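Local coordinates for uncharacterized protein PA2218 (Pseudomonas aeruginosa, PDB 2HDW), which is of unknown physiological function but adopts an alpha/beta-hydrolase fold and probably acts as a hydrolase, at residues 56-61 with 84-89; 110-115 with 346-351; 242-247 with 284-289. One frame throughout, in Å; residues are numbered along the deposited sequence.

Contact 1 of 3, residues 56-61 with 84-89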
loop_
_atom_site.group_PDB
_atom_site.type_symbol
_atom_site.label_atom_id
_atom_site.label_comp_id
_atom_site.label_asym_id
_atom_site.label_seq_id
_atom_site.Cartn_x
_atom_site.Cartn_y
_atom_site.Cartn_z
ATOM N N TRP A 56 11.294 11.709 14.704
ATOM C CA TRP A 56 11.318 11.540 13.261
ATOM C C TRP A 56 12.003 10.202 13.018
ATOM O O TRP A 56 13.233 10.116 12.943
ATOM C CB TRP A 56 12.094 12.665 12.566
ATOM C CG TRP A 56 12.092 12.499 11.071
ATOM C CD1 TRP A 56 13.086 11.969 10.299
ATOM C CD2 TRP A 56 11.004 12.782 10.183
ATOM N NE1 TRP A 56 12.684 11.902 8.983
ATOM C CE2 TRP A 56 11.409 12.394 8.886
ATOM C CE3 TRP A 56 9.720 13.321 10.359
ATOM C CZ2 TRP A 56 10.577 12.529 7.770
ATOM C CZ3 TRP A 56 8.892 13.454 9.247
ATOM C CH2 TRP A 56 9.326 13.059 7.970
ATOM N N ASP A 57 11.195 9.152 12.920
ATOM C CA ASP A 57 11.712 7.807 12.710
ATOM C C ASP A 57 11.450 7.301 11.290
ATOM O O ASP A 57 11.311 6.096 11.071
ATOM C CB ASP A 57 11.085 6.853 13.737
ATOM C CG ASP A 57 9.580 6.712 13.567
ATOM O OD1 ASP A 57 8.925 7.682 13.129
ATOM O OD2 ASP A 57 9.048 5.629 13.882
ATOM N N LYS A 58 11.378 8.220 10.331
ATOM C CA LYS A 58 11.155 7.841 8.938
ATOM C C LYS A 58 12.447 7.261 8.357
ATOM O O LYS A 58 13.533 7.451 8.915
ATOM C CB LYS A 58 10.707 9.051 8.107
ATOM C CG LYS A 58 9.191 9.329 8.100
ATOM C CD LYS A 58 8.646 9.695 9.477
ATOM C CE LYS A 58 7.169 10.095 9.400
ATOM N NZ LYS A 58 6.546 10.246 10.753
ATOM N N THR A 59 12.319 6.558 7.237
ATOM C CA THR A 59 13.459 5.940 6.570
ATOM C C THR A 59 14.105 6.914 5.590
ATOM O O THR A 59 14.961 6.531 4.796
ATOM C CB THR A 59 13.030 4.682 5.801
ATOM O OG1 THR A 59 11.918 5.001 4.958
ATOM C CG2 THR A 59 12.637 3.571 6.763
ATOM N N PHE A 60 13.679 8.172 5.656
ATOM C CA PHE A 60 14.196 9.224 4.791
ATOM C C PHE A 60 14.179 10.512 5.606
ATOM O O PHE A 60 13.407 10.641 6.556
ATOM C CB PHE A 60 13.304 9.357 3.555
ATOM C CG PHE A 60 11.854 9.536 3.884
ATOM C CD1 PHE A 60 11.332 10.802 4.120
ATOM C CD2 PHE A 60 11.023 8.428 4.027
ATOM C CE1 PHE A 60 10.001 10.963 4.497
ATOM C CE2 PHE A 60 9.694 8.578 4.405
ATOM C CZ PHE A 60 9.184 9.850 4.641
ATOM N N PRO A 61 15.023 11.490 5.243
ATOM C CA PRO A 61 15.069 12.754 5.988
ATOM C C PRO A 61 13.865 13.646 5.735
ATOM O O PRO A 61 13.273 13.621 4.655
ATOM C CB PRO A 61 16.361 13.413 5.489
ATOM C CG PRO A 61 17.126 12.297 4.808
ATOM C CD PRO A 61 16.032 11.489 4.173
ATOM N N ASP A 84 0.673 10.248 8.222
ATOM C CA ASP A 84 1.544 11.412 8.138
ATOM C C ASP A 84 0.979 12.260 7.011
ATOM O O ASP A 84 0.736 11.763 5.911
ATOM C CB ASP A 84 2.983 11.011 7.790
ATOM C CG ASP A 84 3.721 10.382 8.959
ATOM O OD1 ASP A 84 3.863 11.054 10.004
ATOM O OD2 ASP A 84 4.169 9.217 8.829
ATOM N N LEU A 85 0.763 13.537 7.298
ATOM C CA LEU A 85 0.230 14.479 6.327
ATOM C C LEU A 85 1.330 15.461 5.933
ATOM O O LEU A 85 1.976 16.049 6.800
ATOM C CB LEU A 85 -0.940 15.239 6.944
ATOM C CG LEU A 85 -1.580 16.372 6.142
ATOM C CD1 LEU A 85 -2.316 15.810 4.930
ATOM C CD2 LEU A 85 -2.538 17.125 7.043
ATOM N N TYR A 86 1.536 15.631 4.630
ATOM C CA TYR A 86 2.557 16.543 4.115
ATOM C C TYR A 86 1.914 17.592 3.217
ATOM O O TYR A 86 1.118 17.257 2.339
ATOM C CB TYR A 86 3.598 15.772 3.296
ATOM C CG TYR A 86 4.318 14.673 4.043
ATOM C CD1 TYR A 86 5.569 14.893 4.629
ATOM C CD2 TYR A 86 3.750 13.407 4.160
ATOM C CE1 TYR A 86 6.236 13.867 5.311
ATOM C CE2 TYR A 86 4.399 12.383 4.837
ATOM C CZ TYR A 86 5.639 12.614 5.410
ATOM O OH TYR A 86 6.262 11.581 6.079
ATOM N N LEU A 87 2.266 18.857 3.431
ATOM C CA LEU A 87 1.727 19.947 2.621
ATOM C C LEU A 87 2.833 20.866 2.124
ATOM O O LEU A 87 3.849 21.050 2.795
ATOM C CB LEU A 87 0.730 20.795 3.424
ATOM C CG LEU A 87 -0.500 20.134 4.054
ATOM C CD1 LEU A 87 -0.077 19.316 5.267
ATOM C CD2 LEU A 87 -1.490 21.211 4.473
ATOM N N PRO A 88 2.653 21.449 0.931
ATOM C CA PRO A 88 3.653 22.361 0.368
ATOM C C PRO A 88 3.648 23.636 1.220
ATOM O O PRO A 88 2.618 23.983 1.796
ATOM C CB PRO A 88 3.127 22.628 -1.049
ATOM C CG PRO A 88 2.289 21.414 -1.359
ATOM C CD PRO A 88 1.592 21.152 -0.048
ATOM N N LYS A 89 4.791 24.312 1.314
ATOM C CA LYS A 89 4.890 25.556 2.082
ATOM C C LYS A 89 4.590 26.758 1.182
ATOM O O LYS A 89 4.616 26.640 -0.046
ATOM C CB LYS A 89 6.296 25.728 2.665
ATOM C CG LYS A 89 6.658 24.789 3.809
ATOM C CD LYS A 89 8.044 25.130 4.346
ATOM C CE LYS A 89 8.414 24.284 5.551
ATOM N NZ LYS A 89 7.492 24.526 6.690
#
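K58 reaches from the loop ahead of strand 66-74 to D84 on strand 80-88, its NZ 2.9 Å from OD1 in a salt bridge. The ammonium meets this oxygen from above the carboxylate, 37° out of its plane. The same OD1 accepts a hydrogen bond from H68 NE2, so two donors hold the carboxylate. Within the loop, W56 NE1 donates to F60 O at 2.8 Å, nearly in the indole plane, which helps set the ring's rotation. Strand 80-88 is the second strand of the alpha/beta-hydrolase sheet, antiparallel to both neighbours, and D84 and Y86, two residues apart, face the loop together. Three loop side chains bring carbon atoms to the Y86 hydroxyl. F60 CZ brings its ring edge to 3.7 Å from Y86 OH, in the plane of the phenyl ring; K58 CE and W56 CH2 lie close to the same oxygen. The aliphatic part of K58 covers one face of each loop ring: CD sits 3.6 Å above the W56 indole, and CB lies over F60, both off-centre toward the rim. With chi1 of 53°, F60 CG stands between its backbone N and carbonyl carbon, directing the phenyl toward Y86.

Contact 2 of 3, residues 110-115 with 346-351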
loop_
_atom_site.group_PDB
_atom_site.type_symbol
_atom_site.label_atom_id
_atom_site.label_comp_id
_atom_site.label_asym_id
_atom_site.label_seq_id
_atom_site.Cartn_x
_atom_site.Cartn_y
_atom_site.Cartn_z
ATOM N N GLU A 110 6.302 5.006 7.557
ATOM C CA GLU A 110 7.655 5.541 7.676
ATOM C C GLU A 110 8.576 5.000 6.581
ATOM O O GLU A 110 9.704 5.468 6.412
ATOM C CB GLU A 110 8.245 5.224 9.054
ATOM C CG GLU A 110 7.538 5.915 10.226
ATOM C CD GLU A 110 6.210 5.268 10.595
ATOM O OE1 GLU A 110 5.902 4.167 10.083
ATOM O OE2 GLU A 110 5.473 5.854 11.416
ATOM N N GLN A 111 8.090 4.012 5.836
ATOM C CA GLN A 111 8.878 3.426 4.773
ATOM C C GLN A 111 8.536 4.052 3.412
ATOM O O GLN A 111 8.354 5.267 3.326
ATOM C CB GLN A 111 8.702 1.896 4.795
ATOM C CG GLN A 111 9.262 1.289 6.095
ATOM C CD GLN A 111 8.867 -0.159 6.331
ATOM O OE1 GLN A 111 7.691 -0.523 6.231
ATOM N NE2 GLN A 111 9.848 -0.994 6.670
ATOM N N SER A 112 8.437 3.240 2.367
ATOM C CA SER A 112 8.170 3.740 1.019
ATOM C C SER A 112 7.011 4.723 0.804
ATOM O O SER A 112 7.186 5.734 0.115
ATOM C CB SER A 112 8.009 2.564 0.053
ATOM O OG SER A 112 8.055 3.014 -1.292
ATOM N N SER A 113 5.833 4.444 1.358
ATOM C CA SER A 113 4.705 5.352 1.155
ATOM C C SER A 113 5.032 6.758 1.658
ATOM O O SER A 113 4.653 7.754 1.042
ATOM C CB SER A 113 3.435 4.821 1.841
ATOM O OG SER A 113 3.618 4.629 3.235
ATOM N N GLY A 114 5.740 6.833 2.780
ATOM C CA GLY A 114 6.118 8.124 3.327
ATOM C C GLY A 114 7.053 8.861 2.389
ATOM O O GLY A 114 6.909 10.067 2.173
ATOM N N LEU A 115 8.026 8.143 1.832
ATOM C CA LEU A 115 8.975 8.743 0.897
ATOM C C LEU A 115 8.218 9.297 -0.311
ATOM O O LEU A 115 8.507 10.394 -0.789
ATOM C CB LEU A 115 9.993 7.701 0.428
ATOM C CG LEU A 115 10.950 8.147 -0.678
ATOM C CD1 LEU A 115 11.832 9.273 -0.171
ATOM C CD2 LEU A 115 11.805 6.967 -1.107
ATOM N N ASP A 346 13.457 -1.633 -6.415
ATOM C CA ASP A 346 13.980 -0.381 -6.969
ATOM C C ASP A 346 12.940 0.731 -6.892
ATOM O O ASP A 346 13.282 1.894 -6.666
ATOM C CB ASP A 346 14.377 -0.535 -8.440
ATOM C CG ASP A 346 15.777 -1.074 -8.620
ATOM O OD1 ASP A 346 16.596 -0.981 -7.679
ATOM O OD2 ASP A 346 16.056 -1.579 -9.725
ATOM N N LEU A 347 11.673 0.381 -7.101
ATOM C CA LEU A 347 10.609 1.384 -7.072
ATOM C C LEU A 347 10.101 1.689 -5.669
ATOM O O LEU A 347 9.068 2.336 -5.500
ATOM C CB LEU A 347 9.443 0.961 -7.986
ATOM C CG LEU A 347 9.537 1.406 -9.458
ATOM C CD1 LEU A 347 10.854 0.944 -10.067
ATOM C CD2 LEU A 347 8.363 0.846 -10.251
ATOM N N TYR A 348 10.833 1.221 -4.665
ATOM C CA TYR A 348 10.484 1.474 -3.270
ATOM C C TYR A 348 11.121 2.794 -2.833
ATOM O O TYR A 348 10.457 3.668 -2.266
ATOM C CB TYR A 348 11.033 0.359 -2.366
ATOM C CG TYR A 348 10.117 -0.827 -2.125
ATOM C CD1 TYR A 348 9.064 -1.122 -2.994
ATOM C CD2 TYR A 348 10.332 -1.682 -1.039
ATOM C CE1 TYR A 348 8.245 -2.238 -2.786
ATOM C CE2 TYR A 348 9.527 -2.800 -0.826
ATOM C CZ TYR A 348 8.484 -3.071 -1.705
ATOM O OH TYR A 348 7.691 -4.179 -1.504
ATOM N N ASP A 349 12.414 2.939 -3.113
ATOM C CA ASP A 349 13.144 4.127 -2.683
ATOM C C ASP A 349 14.187 4.704 -3.638
ATOM O O ASP A 349 14.852 5.679 -3.287
ATOM C CB ASP A 349 13.829 3.826 -1.346
ATOM C CG ASP A 349 14.852 2.700 -1.458
ATOM O OD1 ASP A 349 14.848 1.998 -2.490
ATOM O OD2 ASP A 349 15.660 2.511 -0.521
ATOM N N ARG A 350 14.354 4.122 -4.822
ATOM C CA ARG A 350 15.353 4.642 -5.756
ATOM C C ARG A 350 14.814 5.824 -6.559
ATOM O O ARG A 350 13.994 5.655 -7.464
ATOM C CB ARG A 350 15.830 3.550 -6.716
ATOM C CG ARG A 350 16.517 2.359 -6.059
ATOM C CD ARG A 350 17.722 2.766 -5.217
ATOM N NE ARG A 350 18.566 1.616 -4.896
ATOM C CZ ARG A 350 19.322 1.523 -3.807
ATOM N NH1 ARG A 350 19.342 2.513 -2.925
ATOM N NH2 ARG A 350 20.054 0.438 -3.596
ATOM N N LEU A 351 15.291 7.019 -6.222
ATOM C CA LEU A 351 14.858 8.244 -6.890
ATOM C C LEU A 351 15.131 8.265 -8.387
ATOM O O LEU A 351 14.401 8.898 -9.150
ATOM C CB LEU A 351 15.515 9.457 -6.227
ATOM C CG LEU A 351 14.679 10.172 -5.157
ATOM C CD1 LEU A 351 13.512 10.863 -5.838
ATOM C CD2 LEU A 351 14.183 9.193 -4.096
#
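The S112 hydroxyl donates to the carbonyl oxygen of Y348, OG to O at 2.7 Å. It arrives in the carbonyl plane on a lone pair, at a C=O...donor angle of 118°. S112 OG stands anti to its own backbone N (chi1 -167°), which carries it off the first turn of helix 112-122 to the other segment. Q111 is the N-cap of that helix, and L115 N donates to its carbonyl oxygen. One turn on from S112, L115 supplies the apolar half of the contact through a single methyl. L115 CD2 lies 3.5 Å from D349 CA and also packs on D349 CB and Y348 O. L351 CD2 touches L115 CD2 more loosely, at 4.4 Å. The carboxylate of D349 leads away from L115 to a salt bridge with R271. The Y348 ring likewise turns elsewhere, packing edge-to-face on Y266 and meeting H344, so this segment joins helix 112-122 mainly through the Y348 and D349 backbone, with D349 CB and the L351 methyl added. Y116 OH adds a second bond from the helix, to L347 O. The contact thus ties the helix that follows strand 96-102 to the short, weakly bonded helix 346-349 after the last sheet strand, 334-339; in alpha/beta-hydrolases the segment following the last strand commonly carries the histidine of the catalytic triad.

Contact 3 of 3, residues 242-247 with 284-289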
loop_
_atom_site.group_PDB
_atom_site.type_symbol
_atom_site.label_atom_id
_atom_site.label_comp_id
_atom_site.label_asym_id
_atom_site.label_seq_id
_atom_site.Cartn_x
_atom_site.Cartn_y
_atom_site.Cartn_z
ATOM N N THR A 242 -6.177 -16.368 21.517
ATOM C CA THR A 242 -5.377 -15.376 20.800
ATOM C C THR A 242 -4.746 -16.032 19.571
ATOM O O THR A 242 -4.283 -17.168 19.633
ATOM C CB THR A 242 -4.241 -14.809 21.684
ATOM O OG1 THR A 242 -3.186 -15.773 21.780
ATOM C CG2 THR A 242 -4.754 -14.508 23.087
ATOM N N PRO A 243 -4.699 -15.314 18.443
ATOM C CA PRO A 243 -4.116 -15.875 17.224
ATOM C C PRO A 243 -2.592 -15.933 17.244
ATOM O O PRO A 243 -1.930 -15.050 17.793
ATOM C CB PRO A 243 -4.635 -14.935 16.146
ATOM C CG PRO A 243 -4.583 -13.606 16.850
ATOM C CD PRO A 243 -5.167 -13.933 18.216
ATOM N N ALA A 244 -2.043 -16.986 16.646
ATOM C CA ALA A 244 -0.596 -17.141 16.562
ATOM C C ALA A 244 -0.111 -16.374 15.332
ATOM O O ALA A 244 -0.880 -16.134 14.397
ATOM C CB ALA A 244 -0.233 -18.613 16.436
ATOM N N TYR A 245 1.162 -15.990 15.333
ATOM C CA TYR A 245 1.739 -15.256 14.211
ATOM C C TYR A 245 2.632 -16.149 13.366
ATOM O O TYR A 245 3.187 -17.128 13.860
ATOM C CB TYR A 245 2.532 -14.047 14.726
ATOM C CG TYR A 245 1.629 -12.945 15.230
ATOM C CD1 TYR A 245 0.953 -12.113 14.335
ATOM C CD2 TYR A 245 1.367 -12.799 16.590
ATOM C CE1 TYR A 245 0.029 -11.172 14.781
ATOM C CE2 TYR A 245 0.439 -11.860 17.050
ATOM C CZ TYR A 245 -0.227 -11.053 16.138
ATOM O OH TYR A 245 -1.167 -10.151 16.579
ATOM N N GLN A 246 2.752 -15.816 12.084
ATOM C CA GLN A 246 3.592 -16.590 11.180
ATOM C C GLN A 246 5.046 -16.341 11.576
ATOM O O GLN A 246 5.338 -15.411 12.330
ATOM C CB GLN A 246 3.351 -16.141 9.736
ATOM C CG GLN A 246 1.881 -16.145 9.342
ATOM C CD GLN A 246 1.642 -15.683 7.917
ATOM O OE1 GLN A 246 0.510 -15.394 7.531
ATOM N NE2 GLN A 246 2.704 -15.624 7.126
ATOM N N PRO A 247 5.975 -17.180 11.090
ATOM C CA PRO A 247 7.394 -17.002 11.420
ATOM C C PRO A 247 7.863 -15.620 10.958
ATOM O O PRO A 247 7.303 -15.062 10.014
ATOM C CB PRO A 247 8.068 -18.131 10.644
ATOM C CG PRO A 247 7.014 -19.203 10.640
ATOM C CD PRO A 247 5.763 -18.421 10.322
ATOM N N TRP A 284 2.148 -11.406 9.865
ATOM C CA TRP A 284 0.699 -11.348 9.976
ATOM C C TRP A 284 0.311 -12.557 10.811
ATOM O O TRP A 284 1.127 -13.460 11.031
ATOM C CB TRP A 284 0.028 -11.498 8.611
ATOM C CG TRP A 284 0.396 -10.445 7.611
ATOM C CD1 TRP A 284 1.199 -10.598 6.519
ATOM C CD2 TRP A 284 -0.044 -9.082 7.600
ATOM N NE1 TRP A 284 1.286 -9.415 5.824
ATOM C CE2 TRP A 284 0.532 -8.467 6.466
ATOM C CE3 TRP A 284 -0.870 -8.320 8.438
ATOM C CZ2 TRP A 284 0.310 -7.122 6.147
ATOM C CZ3 TRP A 284 -1.090 -6.979 8.120
ATOM C CH2 TRP A 284 -0.500 -6.398 6.983
ATOM N N THR A 285 -0.932 -12.576 11.267
ATOM C CA THR A 285 -1.431 -13.710 12.034
ATOM C C THR A 285 -1.418 -14.870 11.052
ATOM O O THR A 285 -1.511 -14.656 9.839
ATOM C CB THR A 285 -2.876 -13.487 12.473
ATOM O OG1 THR A 285 -3.681 -13.239 11.310
ATOM C CG2 THR A 285 -2.970 -12.303 13.424
ATOM N N MET A 286 -1.302 -16.090 11.567
ATOM C CA MET A 286 -1.283 -17.266 10.709
ATOM C C MET A 286 -2.567 -17.411 9.892
ATOM O O MET A 286 -2.532 -17.898 8.768
ATOM C CB MET A 286 -1.044 -18.538 11.543
ATOM C CG MET A 286 0.408 -18.715 12.020
ATOM S SD MET A 286 0.708 -20.289 12.876
ATOM C CE MET A 286 0.854 -21.373 11.487
ATOM N N THR A 287 -3.702 -16.970 10.426
ATOM C CA THR A 287 -4.950 -17.113 9.677
ATOM C C THR A 287 -5.349 -15.941 8.764
ATOM O O THR A 287 -6.429 -15.952 8.167
ATOM C CB THR A 287 -6.123 -17.469 10.629
ATOM O OG1 THR A 287 -6.208 -16.510 11.693
ATOM C CG2 THR A 287 -5.901 -18.855 11.225
ATOM N N THR A 288 -4.472 -14.949 8.625
ATOM C CA THR A 288 -4.766 -13.794 7.770
ATOM C C THR A 288 -5.158 -14.152 6.329
ATOM O O THR A 288 -6.077 -13.559 5.766
ATOM C CB THR A 288 -3.566 -12.802 7.737
ATOM O OG1 THR A 288 -3.609 -11.963 8.900
ATOM C CG2 THR A 288 -3.607 -11.929 6.482
ATOM N N PRO A 289 -4.468 -15.127 5.713
ATOM C CA PRO A 289 -4.778 -15.527 4.333
ATOM C C PRO A 289 -6.224 -15.954 4.025
ATOM O O PRO A 289 -6.660 -15.876 2.883
ATOM C CB PRO A 289 -3.792 -16.665 4.076
ATOM C CG PRO A 289 -2.619 -16.299 4.949
ATOM C CD PRO A 289 -3.299 -15.870 6.219
HETATM O O HOH W 1 -3.358 -17.091 13.428
#
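Y245 runs along the backbone of W284 and T285. Its CB lies 4.0 Å from W284 O, and CD1 comes to 3.6 Å from that oxygen, which sits at the ring edge near the plane. One atom further out, CE1 meets T285 CG2 at 3.5 Å, and CZ touches the same methyl more distantly. At the tip, OH is hydrogen-bonded to R143 O, so the phenol ends on a third part of the chain. P243 CG, 4.0 Å away, is another neighbour of T285 CG2. The backbones are joined by two bonds flanking Y245 and T285. Q246 N donates to W284 O at 3.0 Å, almost straight (176° at the hydrogen), while M286 N donates to A244 O at 2.9 Å. A water also donates to A244 O and accepts from T287 N, so this carbonyl binds both amide and water. Q246 CG lies 3.6 Å from M286 CA. M286 lays CG 3.7 Å from Y245 C, and its SD touches A244 CB; the bend at chi3 turns the terminal methyl off from that sulfur contact. Beyond the join, a hydrogen bond links the hydroxyls of T285 and T288. The motif is a single beta bridge at Y245 and T285 running into a type I turn from T285 to T288, within the four-helix insertion between strands 197-201 and 309-314, a position where alpha/beta-hydrolases often carry a lid.

In the fold
Contacts 1 and 2 form one continuous patch, their centres 12 Å apart on the same side of the chain's centre. T59 OG1 probably bonds to E110 O at 2.7 Å, and F60 packs against G114 and L115, so the loop 56-61 bridges strand 80-88 and the start of helix 112-122. Contact 3 stands apart, about 31 Å from contact 1 and 27 Å from contact 2, centre to centre. Along the chain contact 1 closes first; contact 2 then spans 231 residues, and contact 3 falls wholly within that span. Contact 1 thus joins the N-terminal loop to the sheet, contact 2 joins two helices beside it, and contact 3 joins two loops of the insertion.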